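Local structure of GCN5-related N-acetyltransferase (Sphaerobacter thermophilus, 3TT2) at residues Glu189-Ala194 / Val235-Gly240. The protein probably works as an acyltransferase of the GCN5-related N-acetyltransferase family, moving an acyl group other than an aminoacyl group. Sequence-based numbering, arbitrary orientation.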
# COMPACT_ATOMS: atom_id res chain seq x y z
N GLU A 189 -4.74 -10.61 -18.02
CA GLU A 189 -6.07 -11.21 -17.90
C GLU A 189 -6.20 -12.04 -16.64
O GLU A 189 -7.25 -12.10 -16.01
CB GLU A 189 -6.39 -12.09 -19.12
CG GLU A 189 -6.64 -11.30 -20.39
CD GLU A 189 -6.80 -12.19 -21.61
OE1 GLU A 189 -6.48 -13.41 -21.54
OE2 GLU A 189 -7.26 -11.67 -22.66
N ALA A 190 -5.11 -12.70 -16.29
CA ALA A 190 -5.08 -13.58 -15.14
C ALA A 190 -5.12 -12.75 -13.87
O ALA A 190 -5.72 -13.15 -12.89
CB ALA A 190 -3.85 -14.43 -15.18
N VAL A 191 -4.47 -11.59 -13.90
CA VAL A 191 -4.43 -10.68 -12.76
C VAL A 191 -5.79 -10.02 -12.54
O VAL A 191 -6.22 -9.83 -11.40
CB VAL A 191 -3.34 -9.59 -12.93
CG1 VAL A 191 -3.43 -8.55 -11.84
CG2 VAL A 191 -1.96 -10.21 -12.93
N GLU A 192 -6.47 -9.67 -13.62
CA GLU A 192 -7.73 -8.94 -13.52
C GLU A 192 -8.84 -9.86 -13.10
O GLU A 192 -9.90 -9.42 -12.66
CB GLU A 192 -8.07 -8.26 -14.83
CG GLU A 192 -7.43 -6.89 -14.97
CD GLU A 192 -7.81 -5.93 -13.85
OE1 GLU A 192 -8.91 -5.33 -13.93
OE2 GLU A 192 -7.02 -5.78 -12.89
N GLU A 193 -8.59 -11.15 -13.25
CA GLU A 193 -9.56 -12.18 -12.92
C GLU A 193 -9.30 -12.64 -11.50
O GLU A 193 -10.19 -12.55 -10.65
CB GLU A 193 -9.45 -13.34 -13.91
CG GLU A 193 -10.32 -14.53 -13.57
CD GLU A 193 -10.21 -15.63 -14.61
OE1 GLU A 193 -9.78 -15.34 -15.75
OE2 GLU A 193 -10.55 -16.79 -14.29
N ALA A 194 -8.10 -13.17 -11.27
CA ALA A 194 -7.67 -13.68 -9.96
C ALA A 194 -7.96 -12.69 -8.85
O ALA A 194 -8.29 -13.07 -7.73
CB ALA A 194 -6.18 -14.03 -9.98
N VAL A 235 -2.63 -19.93 -14.51
CA VAL A 235 -3.57 -20.17 -13.43
C VAL A 235 -3.29 -19.34 -12.19
O VAL A 235 -4.08 -19.33 -11.25
CB VAL A 235 -3.62 -21.67 -13.02
CG1 VAL A 235 -3.81 -22.53 -14.24
CG2 VAL A 235 -2.36 -22.06 -12.24
N GLY A 236 -2.19 -18.60 -12.20
CA GLY A 236 -1.78 -17.88 -11.00
C GLY A 236 -0.64 -16.94 -11.30
O GLY A 236 0.05 -17.13 -12.29
N THR A 237 -0.44 -15.91 -10.48
CA THR A 237 0.65 -14.96 -10.67
C THR A 237 1.21 -14.52 -9.34
O THR A 237 0.49 -14.45 -8.34
CB THR A 237 0.21 -13.67 -11.42
OG1 THR A 237 -0.74 -12.96 -10.61
CG2 THR A 237 -0.40 -13.98 -12.80
N CYS A 238 2.51 -14.26 -9.33
CA CYS A 238 3.12 -13.52 -8.26
C CYS A 238 4.03 -12.50 -8.90
O CYS A 238 5.07 -12.85 -9.45
CB CYS A 238 3.94 -14.47 -7.41
SG CYS A 238 4.49 -13.83 -5.84
N LEU A 239 3.69 -11.22 -8.79
CA LEU A 239 4.48 -10.22 -9.47
C LEU A 239 5.23 -9.41 -8.44
O LEU A 239 4.68 -8.54 -7.76
CB LEU A 239 3.57 -9.35 -10.32
CG LEU A 239 2.49 -10.12 -11.10
CD1 LEU A 239 1.57 -9.19 -11.87
CD2 LEU A 239 3.11 -11.15 -12.04
N GLY A 240 6.53 -9.68 -8.38
CA GLY A 240 7.41 -9.00 -7.46
C GLY A 240 8.10 -7.86 -8.15
O GLY A 240 8.14 -7.75 -9.39
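Val191 reaches strand 235-240 through one methyl, CG2, which touches both Thr237 and Leu239. One apolar approach is that of Val191 CG2 to Leu239 CD1, at 3.8 Å, the two side chains meeting at a slant. Because that methyl stands anti to the carbonyl carbon of Val191 (chi1 172°, which sends CG1 anti to the backbone N), it leaves the helix on the strand side. Toward Thr237 the same CG2 meets OG1 at 3.8 Å, a van der Waals approach with the side chains nearly perpendicular. The methyl of Thr237 is used too: its CG2 lies 4.2 Å from Ala190 CB. No hydrogen bond joins the segments, and just 167 Å² is buried, both sides summed.

The segment axes are 8.2 Å apart at closest approach and their directions differ by 98°, so segment 189-194 runs almost perpendicular to segment 235-240; they belong to helix 184-194 and strand 233-243 in the alpha/beta layering of a GNAT domain. Alternation along the strand sorts its faces: Thr237 and Leu239 point toward the helix, whereas Cys238 packs on Leu267, Leu268 and Val271 of helix 263-278. Upstream, a classic beta bulge sets Val235 and Gly236 together opposite Ala226 of strand 223-228. Polar contacts lie elsewhere on the helix, where Glu192 OE2 forms a salt bridge with Arg201.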